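Local coordinates for protein iron transport multicopper oxidase FET3 (Saccharomyces cerevisiae, PDB 1ZPU) that oxidises ferrous to ferric iron with four copper ions, reducing oxygen to water, for high-affinity iron uptake through the permease FTR1, and also oxidises cuprous ions, at residues A[46-51]-A[89-94]; A[161-166]-A[260-265]; A[213-218]-A[432-437]. All coordinates share one frame; numbering follows the deposited sequence.

Contact 1 (A[46-51]-A[89-94]). With NAG (2-acetamido-2-deoxy-beta-D-glucopyranose), chain K.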
loop_
_atom_site.group_PDB
_atom_site.type_symbol
_atom_site.label_atom_id
_atom_site.label_comp_id
_atom_site.label_asym_id
_atom_site.label_seq_id
_atom_site.Cartn_x
_atom_site.Cartn_y
_atom_site.Cartn_z
ATOM N N ILE A 46 -3.772 5.764 -19.064
ATOM C CA ILE A 46 -2.377 6.154 -18.912
ATOM C C ILE A 46 -1.461 5.326 -19.809
ATOM O O ILE A 46 -1.410 4.102 -19.704
ATOM C CB ILE A 46 -1.910 6.068 -17.434
ATOM C CG1 ILE A 46 -2.895 6.807 -16.537
ATOM C CG2 ILE A 46 -0.519 6.664 -17.272
ATOM C CD1 ILE A 46 -2.748 6.524 -15.119
ATOM N N TYR A 47 -0.755 6.009 -20.704
ATOM C CA TYR A 47 0.310 5.402 -21.480
ATOM C C TYR A 47 1.593 5.547 -20.691
ATOM O O TYR A 47 2.191 6.625 -20.670
ATOM C CB TYR A 47 0.482 6.117 -22.820
ATOM C CG TYR A 47 -0.628 5.843 -23.789
ATOM C CD1 TYR A 47 -1.694 6.731 -23.924
ATOM C CD2 TYR A 47 -0.622 4.693 -24.580
ATOM C CE1 TYR A 47 -2.731 6.476 -24.827
ATOM C CE2 TYR A 47 -1.646 4.439 -25.472
ATOM C CZ TYR A 47 -2.698 5.334 -25.592
ATOM O OH TYR A 47 -3.721 5.083 -26.480
ATOM N N LEU A 48 2.017 4.478 -20.026
ATOM C CA LEU A 48 3.284 4.509 -19.300
ATOM C C LEU A 48 4.390 3.970 -20.195
ATOM O O LEU A 48 4.280 2.876 -20.753
ATOM C CB LEU A 48 3.216 3.701 -18.007
ATOM C CG LEU A 48 3.987 4.168 -16.769
ATOM C CD1 LEU A 48 4.115 3.015 -15.795
ATOM C CD2 LEU A 48 5.353 4.740 -17.054
ATOM N N THR A 49 5.450 4.753 -20.341
ATOM C CA THR A 49 6.601 4.330 -21.110
ATOM C C THR A 49 7.811 4.212 -20.210
ATOM O O THR A 49 8.188 5.152 -19.532
ATOM C CB THR A 49 6.919 5.305 -22.252
ATOM O OG1 THR A 49 5.748 5.487 -23.052
ATOM C CG2 THR A 49 8.054 4.764 -23.125
ATOM N N ASN A 50 8.425 3.040 -20.226
ATOM C CA ASN A 50 9.667 2.820 -19.511
ATOM C C ASN A 50 10.842 3.454 -20.250
ATOM O O ASN A 50 11.314 2.923 -21.254
ATOM C CB ASN A 50 9.912 1.317 -19.331
ATOM C CG ASN A 50 11.057 1.026 -18.391
ATOM O OD1 ASN A 50 11.766 1.935 -17.966
ATOM N ND2 ASN A 50 11.236 -0.241 -18.048
ATOM N N GLY A 51 11.304 4.595 -19.747
ATOM C CA GLY A 51 12.447 5.288 -20.336
ATOM C C GLY A 51 13.711 5.121 -19.517
ATOM O O GLY A 51 14.706 5.805 -19.756
ATOM N N MET A 89 3.119 0.507 -21.781
ATOM C CA MET A 89 1.887 -0.159 -21.393
ATOM C C MET A 89 0.743 0.847 -21.243
ATOM O O MET A 89 0.930 1.942 -20.708
ATOM C CB MET A 89 2.096 -1.018 -20.141
ATOM C CG MET A 89 0.815 -1.410 -19.401
ATOM S SD MET A 89 0.799 -3.019 -18.574
ATOM C CE MET A 89 2.487 -3.220 -18.070
ATOM N N LEU A 90 -0.426 0.479 -21.759
ATOM C CA LEU A 90 -1.612 1.294 -21.610
ATOM C C LEU A 90 -2.460 0.763 -20.471
ATOM O O LEU A 90 -2.917 -0.377 -20.504
ATOM C CB LEU A 90 -2.409 1.348 -22.913
ATOM C CG LEU A 90 -3.791 2.010 -22.861
ATOM C CD1 LEU A 90 -3.735 3.487 -22.433
ATOM C CD2 LEU A 90 -4.473 1.861 -24.192
ATOM N N TYR A 91 -2.641 1.597 -19.455
ATOM C CA TYR A 91 -3.541 1.306 -18.350
ATOM C C TYR A 91 -4.877 1.978 -18.658
ATOM O O TYR A 91 -4.965 3.200 -18.697
ATOM C CB TYR A 91 -2.939 1.799 -17.021
ATOM C CG TYR A 91 -1.744 0.983 -16.553
ATOM C CD1 TYR A 91 -0.440 1.400 -16.812
ATOM C CD2 TYR A 91 -1.922 -0.215 -15.862
ATOM C CE1 TYR A 91 0.668 0.641 -16.391
ATOM C CE2 TYR A 91 -0.826 -0.980 -15.430
ATOM C CZ TYR A 91 0.467 -0.549 -15.700
ATOM O OH TYR A 91 1.544 -1.310 -15.272
ATOM N N ASN A 92 -5.904 1.170 -18.891
ATOM C CA ASN A 92 -7.178 1.652 -19.392
ATOM C C ASN A 92 -8.279 1.073 -18.536
ATOM O O ASN A 92 -8.589 -0.108 -18.635
ATOM C CB ASN A 92 -7.331 1.203 -20.843
ATOM C CG ASN A 92 -8.503 1.846 -21.557
ATOM O OD1 ASN A 92 -9.415 2.406 -20.931
ATOM N ND2 ASN A 92 -8.469 1.775 -22.893
ATOM N N PHE A 93 -8.857 1.905 -17.679
ATOM C CA PHE A 93 -9.837 1.441 -16.702
ATOM C C PHE A 93 -10.831 2.522 -16.325
ATOM O O PHE A 93 -10.549 3.708 -16.453
ATOM C CB PHE A 93 -9.147 0.892 -15.449
ATOM C CG PHE A 93 -8.324 1.908 -14.701
ATOM C CD1 PHE A 93 -8.867 2.622 -13.640
ATOM C CD2 PHE A 93 -7.000 2.135 -15.037
ATOM C CE1 PHE A 93 -8.103 3.559 -12.931
ATOM C CE2 PHE A 93 -6.235 3.073 -14.333
ATOM C CZ PHE A 93 -6.787 3.783 -13.281
ATOM N N THR A 94 -12.000 2.097 -15.862
ATOM C CA THR A 94 -13.019 3.015 -15.370
ATOM C C THR A 94 -12.981 3.009 -13.857
ATOM O O THR A 94 -12.270 2.207 -13.244
ATOM C CB THR A 94 -14.413 2.609 -15.814
ATOM O OG1 THR A 94 -14.320 1.468 -16.666
ATOM C CG2 THR A 94 -15.079 3.738 -16.563
HETATM C C1 NAG K . -9.743 1.701 -23.561
HETATM C C2 NAG K . -9.596 1.306 -25.034
HETATM C C3 NAG K . -10.930 1.507 -25.737
HETATM C C4 NAG K . -11.998 0.687 -25.025
HETATM C C5 NAG K . -11.944 0.795 -23.496
HETATM C C6 NAG K . -12.743 -0.341 -22.856
HETATM C C7 NAG K . -8.244 3.116 -26.165
HETATM C C8 NAG K . -9.120 3.706 -27.247
HETATM N N2 NAG K . -8.459 1.865 -25.768
HETATM O O3 NAG K . -10.838 1.051 -27.074
HETATM O O4 NAG K . -13.262 1.088 -25.503
HETATM O O5 NAG K . -10.616 0.747 -22.988
HETATM O O6 NAG K . -12.574 -1.535 -23.597
HETATM O O7 NAG K . -7.323 3.773 -25.695
#

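Contact 2 (A[161-166]-A[260-265])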
loop_
_atom_site.group_PDB
_atom_site.type_symbol
_atom_site.label_atom_id
_atom_site.label_comp_id
_atom_site.label_asym_id
_atom_site.label_seq_id
_atom_site.Cartn_x
_atom_site.Cartn_y
_atom_site.Cartn_z
ATOM N N THR A 161 20.136 -10.365 10.349
ATOM C CA THR A 161 19.009 -9.954 11.170
ATOM C C THR A 161 17.826 -9.583 10.309
ATOM O O THR A 161 16.701 -9.518 10.796
ATOM C CB THR A 161 19.401 -8.736 12.022
ATOM O OG1 THR A 161 20.420 -9.131 12.935
ATOM C CG2 THR A 161 18.213 -8.190 12.834
ATOM N N GLY A 162 18.073 -9.315 9.033
ATOM C CA GLY A 162 17.031 -8.790 8.153
ATOM C C GLY A 162 16.722 -7.331 8.445
ATOM O O GLY A 162 15.677 -6.825 8.033
ATOM N N ALA A 163 17.632 -6.653 9.144
ATOM C CA ALA A 163 17.482 -5.241 9.482
ATOM C C ALA A 163 17.221 -4.416 8.233
ATOM O O ALA A 163 17.994 -4.449 7.274
ATOM C CB ALA A 163 18.704 -4.727 10.215
ATOM N N GLU A 164 16.111 -3.698 8.252
ATOM C CA GLU A 164 15.707 -2.812 7.176
ATOM C C GLU A 164 16.525 -1.533 7.223
ATOM O O GLU A 164 16.743 -1.000 8.316
ATOM C CB GLU A 164 14.236 -2.473 7.403
ATOM C CG GLU A 164 13.891 -2.612 8.889
ATOM C CD GLU A 164 12.705 -3.495 9.072
ATOM O OE1 GLU A 164 12.027 -3.441 10.135
ATOM O OE2 GLU A 164 12.439 -4.237 8.110
ATOM N N PRO A 165 16.961 -1.024 6.050
ATOM C CA PRO A 165 17.772 0.199 5.974
ATOM C C PRO A 165 17.064 1.420 6.542
ATOM O O PRO A 165 15.888 1.618 6.313
ATOM C CB PRO A 165 18.008 0.386 4.476
ATOM C CG PRO A 165 17.039 -0.464 3.815
ATOM C CD PRO A 165 16.709 -1.592 4.717
ATOM N N ILE A 166 17.812 2.238 7.263
ATOM C CA ILE A 166 17.270 3.380 7.979
ATOM C C ILE A 166 17.270 4.633 7.111
ATOM O O ILE A 166 18.305 4.983 6.543
ATOM C CB ILE A 166 18.058 3.571 9.282
ATOM C CG1 ILE A 166 17.777 2.374 10.191
ATOM C CG2 ILE A 166 17.669 4.860 9.985
ATOM C CD1 ILE A 166 18.967 1.911 10.936
ATOM N N MET A 260 9.980 0.915 14.554
ATOM C CA MET A 260 10.167 0.124 13.351
ATOM C C MET A 260 11.608 0.143 12.890
ATOM O O MET A 260 12.003 -0.676 12.059
ATOM C CB MET A 260 9.228 0.623 12.249
ATOM C CG MET A 260 7.782 0.629 12.715
ATOM S SD MET A 260 6.592 1.250 11.538
ATOM C CE MET A 260 6.566 -0.029 10.273
ATOM N N LEU A 261 12.384 1.070 13.446
ATOM C CA LEU A 261 13.774 1.256 13.065
ATOM C C LEU A 261 14.656 0.278 13.815
ATOM O O LEU A 261 14.493 0.102 15.019
ATOM C CB LEU A 261 14.212 2.690 13.345
ATOM C CG LEU A 261 13.564 3.816 12.522
ATOM C CD1 LEU A 261 14.203 5.150 12.878
ATOM C CD2 LEU A 261 13.666 3.570 11.013
ATOM N N ASP A 262 15.587 -0.362 13.111
ATOM C CA ASP A 262 16.460 -1.330 13.748
ATOM C C ASP A 262 17.287 -0.657 14.834
ATOM O O ASP A 262 17.336 -1.130 15.957
ATOM C CB ASP A 262 17.367 -2.002 12.728
ATOM C CG ASP A 262 18.288 -3.020 13.369
ATOM O OD1 ASP A 262 19.532 -2.804 13.351
ATOM O OD2 ASP A 262 17.764 -4.023 13.924
ATOM N N VAL A 263 17.943 0.442 14.477
ATOM C CA VAL A 263 18.694 1.277 15.412
ATOM C C VAL A 263 18.339 2.731 15.108
ATOM O O VAL A 263 17.929 3.052 14.007
ATOM C CB VAL A 263 20.255 1.065 15.298
ATOM C CG1 VAL A 263 20.645 -0.384 15.607
ATOM C CG2 VAL A 263 20.788 1.461 13.932
ATOM N N ILE A 264 18.484 3.613 16.083
ATOM C CA ILE A 264 18.241 5.026 15.836
ATOM C C ILE A 264 19.588 5.747 15.740
ATOM O O ILE A 264 20.278 5.890 16.754
ATOM C CB ILE A 264 17.368 5.663 16.941
ATOM C CG1 ILE A 264 16.007 4.964 17.003
ATOM C CG2 ILE A 264 17.222 7.157 16.689
ATOM C CD1 ILE A 264 15.166 5.330 18.201
ATOM N N PRO A 265 19.982 6.180 14.523
ATOM C CA PRO A 265 21.223 6.957 14.401
ATOM C C PRO A 265 21.075 8.260 15.163
ATOM O O PRO A 265 20.011 8.880 15.129
ATOM C CB PRO A 265 21.348 7.222 12.906
ATOM C CG PRO A 265 20.003 6.955 12.339
ATOM C CD PRO A 265 19.315 5.974 13.226
#

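Contact 3 (A[213-218]-A[432-437])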
loop_
_atom_site.group_PDB
_atom_site.type_symbol
_atom_site.label_atom_id
_atom_site.label_comp_id
_atom_site.label_asym_id
_atom_site.label_seq_id
_atom_site.Cartn_x
_atom_site.Cartn_y
_atom_site.Cartn_z
ATOM N N VAL A 213 -12.997 11.961 8.569
ATOM C CA VAL A 213 -14.208 11.761 7.764
ATOM C C VAL A 213 -14.076 10.693 6.679
ATOM O O VAL A 213 -15.063 10.347 6.039
ATOM C CB VAL A 213 -14.741 13.065 7.138
ATOM C CG1 VAL A 213 -15.111 14.040 8.215
ATOM C CG2 VAL A 213 -13.742 13.662 6.174
ATOM N N GLU A 214 -12.871 10.164 6.488
ATOM C CA GLU A 214 -12.654 9.095 5.525
ATOM C C GLU A 214 -11.354 8.358 5.835
ATOM O O GLU A 214 -10.339 8.977 6.186
ATOM C CB GLU A 214 -12.617 9.665 4.101
ATOM C CG GLU A 214 -12.530 8.612 2.994
ATOM C CD GLU A 214 -11.543 8.986 1.871
ATOM O OE1 GLU A 214 -11.891 9.883 1.061
ATOM O OE2 GLU A 214 -10.434 8.380 1.797
ATOM N N ILE A 215 -11.381 7.034 5.714
ATOM C CA ILE A 215 -10.137 6.257 5.646
ATOM C C ILE A 215 -10.144 5.347 4.417
ATOM O O ILE A 215 -11.162 4.725 4.107
ATOM C CB ILE A 215 -9.867 5.430 6.936
ATOM C CG1 ILE A 215 -11.028 4.478 7.244
ATOM C CG2 ILE A 215 -9.557 6.346 8.110
ATOM C CD1 ILE A 215 -10.684 3.410 8.231
ATOM N N ASP A 216 -9.014 5.291 3.715
ATOM C CA ASP A 216 -8.830 4.425 2.542
ATOM C C ASP A 216 -10.041 4.405 1.605
ATOM O O ASP A 216 -10.517 3.326 1.226
ATOM C CB ASP A 216 -8.485 2.978 2.961
ATOM C CG ASP A 216 -7.192 2.875 3.789
ATOM O OD1 ASP A 216 -6.781 1.730 4.111
ATOM O OD2 ASP A 216 -6.591 3.920 4.124
ATOM N N GLY A 217 -10.561 5.578 1.252
ATOM C CA GLY A 217 -11.722 5.642 0.346
ATOM C C GLY A 217 -13.093 5.383 0.963
ATOM O O GLY A 217 -14.116 5.559 0.295
ATOM N N ILE A 218 -13.122 4.974 2.233
ATOM C CA ILE A 218 -14.375 4.672 2.958
ATOM C C ILE A 218 -14.796 5.851 3.856
ATOM O O ILE A 218 -14.138 6.132 4.867
ATOM C CB ILE A 218 -14.207 3.377 3.823
ATOM C CG1 ILE A 218 -13.873 2.148 2.950
ATOM C CG2 ILE A 218 -15.404 3.133 4.756
ATOM C CD1 ILE A 218 -14.900 1.770 1.871
ATOM N N TYR A 432 -20.869 -3.730 13.325
ATOM C CA TYR A 432 -20.660 -2.990 12.089
ATOM C C TYR A 432 -19.177 -2.617 11.953
ATOM O O TYR A 432 -18.779 -1.495 12.296
ATOM C CB TYR A 432 -21.534 -1.736 12.063
ATOM C CG TYR A 432 -23.008 -2.037 12.068
ATOM C CD1 TYR A 432 -23.739 -2.021 13.256
ATOM C CD2 TYR A 432 -23.671 -2.360 10.886
ATOM C CE1 TYR A 432 -25.093 -2.314 13.265
ATOM C CE2 TYR A 432 -25.025 -2.653 10.883
ATOM C CZ TYR A 432 -25.731 -2.628 12.073
ATOM O OH TYR A 432 -27.077 -2.916 12.068
ATOM N N PRO A 433 -18.354 -3.554 11.434
ATOM C CA PRO A 433 -16.907 -3.405 11.455
ATOM C C PRO A 433 -16.432 -2.263 10.591
ATOM O O PRO A 433 -17.091 -1.901 9.617
ATOM C CB PRO A 433 -16.403 -4.719 10.850
ATOM C CG PRO A 433 -17.543 -5.651 10.925
ATOM C CD PRO A 433 -18.749 -4.807 10.771
ATOM N N MET A 434 -15.280 -1.714 10.957
ATOM C CA MET A 434 -14.586 -0.738 10.145
ATOM C C MET A 434 -14.169 -1.407 8.836
ATOM O O MET A 434 -14.032 -2.630 8.780
ATOM C CB MET A 434 -13.379 -0.216 10.926
ATOM C CG MET A 434 -12.416 0.633 10.144
ATOM S SD MET A 434 -11.109 -0.357 9.389
ATOM C CE MET A 434 -9.881 -0.457 10.684
ATOM N N ARG A 435 -13.988 -0.607 7.788
ATOM C CA ARG A 435 -13.538 -1.095 6.492
ATOM C C ARG A 435 -12.406 -0.226 5.941
ATOM O O ARG A 435 -12.469 1.012 6.021
ATOM C CB ARG A 435 -14.701 -1.109 5.507
ATOM C CG ARG A 435 -15.365 -2.448 5.339
ATOM C CD ARG A 435 -16.878 -2.319 5.344
ATOM N NE ARG A 435 -17.374 -1.299 4.425
ATOM C CZ ARG A 435 -18.416 -0.519 4.690
ATOM N NH1 ARG A 435 -19.056 -0.644 5.846
ATOM N NH2 ARG A 435 -18.815 0.386 3.810
ATOM N N ARG A 436 -11.379 -0.877 5.387
ATOM C CA ARG A 436 -10.293 -0.192 4.704
ATOM C C ARG A 436 -9.489 -1.174 3.856
ATOM O O ARG A 436 -9.841 -2.357 3.789
ATOM C CB ARG A 436 -9.401 0.549 5.699
ATOM C CG ARG A 436 -8.637 -0.301 6.736
ATOM C CD ARG A 436 -7.898 0.602 7.736
ATOM N NE ARG A 436 -7.365 1.775 7.052
ATOM C CZ ARG A 436 -6.930 2.879 7.641
ATOM N NH1 ARG A 436 -6.950 2.996 8.957
ATOM N NH2 ARG A 436 -6.466 3.872 6.902
ATOM N N ASP A 437 -8.421 -0.693 3.209
ATOM C CA ASP A 437 -7.616 -1.560 2.352
ATOM C C ASP A 437 -6.233 -1.853 2.922
ATOM O O ASP A 437 -5.507 -2.698 2.408
ATOM C CB ASP A 437 -7.551 -1.036 0.909
ATOM C CG ASP A 437 -6.863 0.313 0.797
ATOM O OD1 ASP A 437 -7.468 1.201 0.155
ATOM O OD2 ASP A 437 -5.729 0.480 1.328
#

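Contact 1 (A[46-51]-A[89-94])
The phenol ring of Y47 carries L90 on one face: CD1 sits 3.7 Å from the ring centroid, only 8° off the normal, a CH-pi contact centred on the ring. L90 gets there with CG anti to its backbone N (chi1 172°), and its other branch, CD2, runs on toward the phenol oxygen. The second ring, Y91, has M89 CG over one face, offset toward the rim, and the carbonyl O of I46 at its edge. L48 CD1 approaches Y91 CE1 obliquely, at 4.2 Å, while Y91 OH is hydrogen-bonded to Q80 and to M59 N. Y47 and L90 lie on one side of the sheet, and I46, L48, M89 and Y91 on the other, buried side. Strands 43-49 and 88-94 run antiparallel in a sheet of the first cupredoxin-like domain, with 88-94 at one border. Two hydrogen-bonded pairs join them. I46 N reaches Y91 O at 2.9 Å and Y91 N returns to I46 O at 2.8 Å; L48 and M89 exchange an equivalent pair. Between these, Y47 faces L90 as a non-hydrogen-bonded pair, with CA atoms 4.5 Å apart. On the Y47 side lies N92, whose ND2 is covalently bonded to C1 of an N-acetylglucosamine; N92 OD1 is hydrogen-bonded to R43 NH1. The acetamido O7 of this sugar comes within 3.7 Å of L90 CD2.

Contact 2 (A[161-166]-A[260-265])
I166 reaches from the loop 161-166 into the bend of 260-265, and beyond its CB both branches find partners. CG2 lies 3.8 Å from P265 CD, the two side chains sliding past each other in opposite directions, and also approaches L261 CD2. CG1, anti to the carbonyl carbon (chi1 -67°), turns instead toward V263, whose carbonyl O it nears. The tip, CD1, ends 3.4 Å from V263 O and 3.5 Å from V263 CG2, where the two side chains cross at about a right angle. Earlier in the loop, the methyl of A163 rests on the carboxylate of D262, its CB 3.6 Å from D262 CG. E164 bends at chi2 and brings OE1 to 3.4 Å from M260 O, two acceptors close together with no hydrogen bond between them. Its OE2 is hydrogen-bonded to NE2 of H468, a ligand of the type 1 copper. E164 thereby brings loop 161-166 of the second cupredoxin-like domain to the type 1 copper site of the third, while M260 of the other loop touches I465. No hydrogen bond joins the segments: they meet mainly through aliphatic contacts, and that of E164 OE2 goes to H468, not across the contact.

Contact 3 (A[213-218]-A[432-437])
The backbones come closest where D216 and R436 lie, CA to CA 5.3 Å, and the short strands 213-215 and 434-436 are inclined by 59° without pairing. Residues I215 to I218 form a type I' turn, the tight end of the hairpin of strands 210-215 and 218-225; V213 and E214 both face T237 in a classic beta bulge. The hairpin belongs to the second cupredoxin-like domain, and strand 434-436 is an outermost strand of a sheet in the third. At the turn D216 meets R436 in a side-on, two-nitrogen salt bridge. R436 bends at chi3 (-37°), which turns NE and NH2 to the carboxylate. NE gives a bond to D216 OD1 at 3.0 Å and NH2 one to D216 OD2 at 2.8 Å. The two oxygens lie close to the guanidinium plane, but NE and NH2 meet them from above the carboxylate plane, the two planes being 62° apart. I215 CD1 lies over one guanidinium face, offset toward the rim, and also touches M434 CG at 3.8 Å. I218 CG1 packs 3.6 Å from R435 O. R436 NH1 has its own salt bridge to D299, so the guanidinium spans two acids. D437 OD1 pairs with R235, which probably eases the proximity of the D216 and D437 carboxylates; D437 OD2 is hydrogen-bonded to H62, a type 3 copper ligand, and D437 O to H395, a type 2 copper ligand. The interdomain joint thus backs on to the trinuclear copper centre. D216 OD1 accepts D437 N at 3.1 Å on its anti lone pair, besides R436 NE.

Contacts 1 and 3 are buried, whereas contact 2 is partly exposed. Contact 1 stays within one sheet of the first domain and contact 2 within loops of the second; contact 3 alone joins two domains, bringing a turn of the second against the third. Chemistry follows place: paired strands share backbone bonds and a CH-pi contact near the glycan, partly exposed loops meet mainly through aliphatic carbons, and the domain joint rests on a buried two-nitrogen salt bridge with apolar packing beside it. E164 reaches H468 from the second domain, whereas D437 bonds H395 within the third and H62 of the first. The centres of contacts 2 and 3 are about 31 Å apart, and no two contacts touch.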